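Local coordinates for spindle assembly abnormal protein 6 homolog (Drosophila melanogaster, PDB 5AL7) that builds the ninefold-symmetric central scaffold of the centriole, its globular N-terminal heads linking coiled-coil homodimers into the inner ring of the cartwheel, at residues A15-G20 against E53-K58. The protein carries 1 engineered substitution. Residues are numbered along the deposited sequence; the frame is centred on the assembly and turned at random.
Sequences AKMDYG and ERVDFK
Val55 CG2, at the end of strand 44-55, is the atom on which Met17 and Tyr19 of the 15-20 loop both settle. Met17 reaches it with its terminal methyl, CE lying 3.5 Å from Val55 CG2, and Tyr19 comes in crosswise, its ring carbon CD2 3.7 Å from the same Val55 CG2. The methionine is bent at both chi2 (-65°) and chi3 (-77°), which turns CE toward the strand, beside Glu53 O and the Arg54 carbonyl carbon. Leu60 of strand 60-67 touches all three. Met17 is also the centre of an inverse gamma turn, and its N is hydrogen-bonded to Tyr167 OH of helix 161-187. This loop, just ahead of strand 23-36, packs on the hairpin of strands 44-55 and 60-67 in the globular SAS-6 head, a domain of the XRCC4 N-terminal clan. Farther out, Phe57 turns its edge toward the face of Tyr19 in an offset edge-to-face pair, planes at 79° and centroids 5.9 Å apart; Val55 CG1 lies over one face of the Phe57 ring, displaced toward its periphery. At the polar edge the extended Lys58 chain crosses Tyr19 at about a right angle and donates a hydrogen bond, Lys58 NZ to Tyr19 OH, of 2.9 Å. Replacing Tyr19 with alanine would probably leave the Lys58 ammonium without this acceptor, and open a gap beside Val55 CG2 and the Phe57 edge. On the other flank, Met17 CB passes 3.4 Å from Glu53 OE2, a carboxylate oxygen salt-bridged to Arg64.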
ATOM      1  N   ALA A  15      -5.252  -3.190 -20.413  1.00 49.14           N
ATOM      2  CA  ALA A  15      -4.415  -4.344 -20.200  1.00 52.72           C
ATOM      3  C   ALA A  15      -3.756  -4.276 -18.833  1.00 55.60           C
ATOM      4  O   ALA A  15      -3.133  -3.268 -18.471  1.00 46.14           O
ATOM      5  CB  ALA A  15      -3.366  -4.452 -21.304  1.00 45.30           C
ATOM      6  N   LYS A  16      -3.922  -5.358 -18.081  1.00 49.99           N
ATOM      7  CA  LYS A  16      -3.286  -5.532 -16.787  1.00 51.06           C
ATOM      8  C   LYS A  16      -2.227  -6.597 -16.941  1.00 42.98           C
ATOM      9  O   LYS A  16      -2.472  -7.627 -17.557  1.00 52.25           O
ATOM     10  CB  LYS A  16      -4.300  -5.946 -15.724  1.00 54.68           C
ATOM     11  CG  LYS A  16      -5.401  -4.953 -15.509  1.00 47.46           C
ATOM     12  CD  LYS A  16      -6.659  -5.653 -15.051  1.00 56.81           C
ATOM     13  CE  LYS A  16      -7.852  -4.730 -15.239  1.00 80.79           C
ATOM     14  NZ  LYS A  16      -8.175  -4.511 -16.687  1.00 85.31           N
ATOM     15  N   MET A  17      -1.041  -6.336 -16.414  1.00 40.01           N
ATOM     16  CA  MET A  17       0.041  -7.309 -16.451  1.00 38.59           C
ATOM     17  C   MET A  17      -0.116  -8.310 -15.305  1.00 43.78           C
ATOM     18  O   MET A  17       0.715  -8.372 -14.403  1.00 49.92           O
ATOM     19  CB  MET A  17       1.396  -6.603 -16.401  1.00 38.97           C
ATOM     20  CG  MET A  17       1.628  -5.673 -17.592  1.00 41.64           C
ATOM     21  SD  MET A  17       1.750  -6.506 -19.198  1.00 44.77           S
ATOM     22  CE  MET A  17       3.414  -7.164 -19.089  1.00 35.93           C
ATOM     23  N   ASP A  18      -1.225  -9.049 -15.327  1.00 41.15           N
ATOM     24  CA  ASP A  18      -1.528 -10.055 -14.315  1.00 34.09           C
ATOM     25  C   ASP A  18      -1.151 -11.450 -14.816  1.00 39.15           C
ATOM     26  O   ASP A  18      -2.023 -12.293 -15.055  1.00 39.92           O
ATOM     27  CB  ASP A  18      -3.013 -10.002 -13.946  1.00 35.15           C
ATOM     28  CG  ASP A  18      -3.309 -10.646 -12.592  1.00 49.18           C
ATOM     29  OD1 ASP A  18      -2.359 -11.183 -11.968  1.00 47.69           O
ATOM     30  OD2 ASP A  18      -4.492 -10.616 -12.157  1.00 48.91           O
ATOM     31  N   TYR A  19       0.146 -11.678 -15.013  1.00 37.38           N
ATOM     32  CA  TYR A  19       0.610 -12.946 -15.562  1.00 37.84           C
ATOM     33  C   TYR A  19       1.552 -13.661 -14.603  1.00 49.33           C
ATOM     34  O   TYR A  19       2.321 -14.540 -15.014  1.00 53.91           O
ATOM     35  CB  TYR A  19       1.297 -12.738 -16.914  1.00 32.43           C
ATOM     36  CG  TYR A  19       0.379 -12.154 -17.953  1.00 34.32           C
ATOM     37  CD1 TYR A  19      -0.581 -12.937 -18.577  1.00 40.24           C
ATOM     38  CD2 TYR A  19       0.472 -10.808 -18.313  1.00 35.17           C
ATOM     39  CE1 TYR A  19      -1.434 -12.402 -19.529  1.00 43.14           C
ATOM     40  CE2 TYR A  19      -0.373 -10.263 -19.262  1.00 37.72           C
ATOM     41  CZ  TYR A  19      -1.323 -11.068 -19.868  1.00 44.87           C
ATOM     42  OH  TYR A  19      -2.168 -10.535 -20.812  1.00 48.62           O
ATOM     43  N   GLY A  20       1.509 -13.268 -13.335  1.00 34.18           N
ATOM     44  CA  GLY A  20       2.258 -13.966 -12.312  1.00 35.81           C
ATOM     45  C   GLY A  20       3.739 -14.026 -12.596  1.00 35.78           C
ATOM     46  O   GLY A  20       4.362 -13.027 -12.949  1.00 50.35           O
ATOM     47  N   GLU A  53       7.813  -3.507 -17.753  1.00 34.97           N
ATOM     48  CA  GLU A  53       7.803  -4.977 -17.665  1.00 36.36           C
ATOM     49  C   GLU A  53       7.202  -5.672 -18.893  1.00 30.76           C
ATOM     50  O   GLU A  53       6.324  -5.125 -19.566  1.00 36.98           O
ATOM     51  CB  GLU A  53       7.066  -5.417 -16.389  1.00 38.02           C
ATOM     52  CG  GLU A  53       5.643  -4.885 -16.230  1.00 50.74           C
ATOM     53  CD  GLU A  53       5.115  -4.967 -14.790  1.00 54.59           C
ATOM     54  OE1 GLU A  53       5.919  -4.844 -13.834  1.00 49.35           O
ATOM     55  OE2 GLU A  53       3.892  -5.158 -14.614  1.00 51.92           O
ATOM     56  N   ARG A  54       7.674  -6.886 -19.169  1.00 25.90           N
ATOM     57  CA  ARG A  54       7.174  -7.674 -20.304  1.00 39.76           C
ATOM     58  C   ARG A  54       6.721  -9.093 -19.889  1.00 32.50           C
ATOM     59  O   ARG A  54       6.961  -9.543 -18.772  1.00 28.31           O
ATOM     60  CB  ARG A  54       8.236  -7.781 -21.401  1.00 34.89           C
ATOM     61  CG  ARG A  54       9.291  -8.830 -21.105  1.00 41.57           C
ATOM     62  CD  ARG A  54      10.220  -9.106 -22.280  1.00 67.15           C
ATOM     63  NE  ARG A  54      11.090 -10.241 -21.971  1.00 90.03           N
ATOM     64  CZ  ARG A  54      12.334 -10.133 -21.508  1.00 91.65           C
ATOM     65  NH1 ARG A  54      12.880  -8.935 -21.329  1.00 81.76           N
ATOM     66  NH2 ARG A  54      13.040 -11.228 -21.241  1.00 91.33           N
ATOM     67  N   VAL A  55       6.069  -9.797 -20.804  1.00 29.83           N
ATOM     68  CA  VAL A  55       5.651 -11.171 -20.559  1.00 31.27           C
ATOM     69  C   VAL A  55       6.650 -12.135 -21.212  1.00 35.65           C
ATOM     70  O   VAL A  55       7.115 -11.902 -22.326  1.00 48.31           O
ATOM     71  CB  VAL A  55       4.225 -11.431 -21.106  1.00 39.21           C
ATOM     72  CG1 VAL A  55       3.722 -12.756 -20.638  1.00 40.02           C
ATOM     73  CG2 VAL A  55       3.276 -10.351 -20.636  1.00 46.40           C
ATOM     74  N   ASP A  56       7.002 -13.206 -20.513  1.00 32.77           N
ATOM     75  CA  ASP A  56       8.046 -14.103 -21.004  1.00 41.47           C
ATOM     76  C   ASP A  56       7.593 -15.027 -22.152  1.00 44.29           C
ATOM     77  O   ASP A  56       8.379 -15.349 -23.056  1.00 51.43           O
ATOM     78  CB  ASP A  56       8.611 -14.927 -19.831  1.00 41.74           C
ATOM     79  CG  ASP A  56       7.705 -16.078 -19.402  1.00 56.20           C
ATOM     80  OD1 ASP A  56       6.480 -16.016 -19.620  1.00 62.20           O
ATOM     81  OD2 ASP A  56       8.230 -17.048 -18.817  1.00 64.14           O
ATOM     82  N   PHE A  57       6.338 -15.455 -22.111  1.00 43.56           N
ATOM     83  CA  PHE A  57       5.825 -16.425 -23.071  1.00 44.30           C
ATOM     84  C   PHE A  57       5.168 -15.822 -24.319  1.00 36.33           C
ATOM     85  O   PHE A  57       4.840 -16.545 -25.256  1.00 49.86           O
ATOM     86  CB  PHE A  57       4.850 -17.375 -22.368  1.00 45.72           C
ATOM     87  CG  PHE A  57       3.605 -16.719 -21.840  1.00 37.24           C
ATOM     88  CD1 PHE A  57       2.511 -16.533 -22.657  1.00 37.00           C
ATOM     89  CD2 PHE A  57       3.521 -16.328 -20.520  1.00 36.65           C
ATOM     90  CE1 PHE A  57       1.364 -15.957 -22.171  1.00 39.99           C
ATOM     91  CE2 PHE A  57       2.371 -15.754 -20.031  1.00 35.78           C
ATOM     92  CZ  PHE A  57       1.293 -15.567 -20.858  1.00 35.57           C
ATOM     93  N   LYS A  58       4.919 -14.520 -24.305  1.00 34.39           N
ATOM     94  CA  LYS A  58       4.339 -13.846 -25.461  1.00 38.47           C
ATOM     95  C   LYS A  58       4.895 -12.434 -25.636  1.00 43.45           C
ATOM     96  O   LYS A  58       5.380 -11.825 -24.690  1.00 54.43           O
ATOM     97  CB  LYS A  58       2.815 -13.808 -25.341  1.00 38.86           C
ATOM     98  CG  LYS A  58       2.284 -12.992 -24.175  1.00 32.22           C
ATOM     99  CD  LYS A  58       0.765 -12.942 -24.235  1.00 43.16           C
ATOM    100  CE  LYS A  58       0.156 -12.236 -23.032  1.00 48.88           C
ATOM    101  NZ  LYS A  58      -1.337 -12.169 -23.123  1.00 50.96           N
TER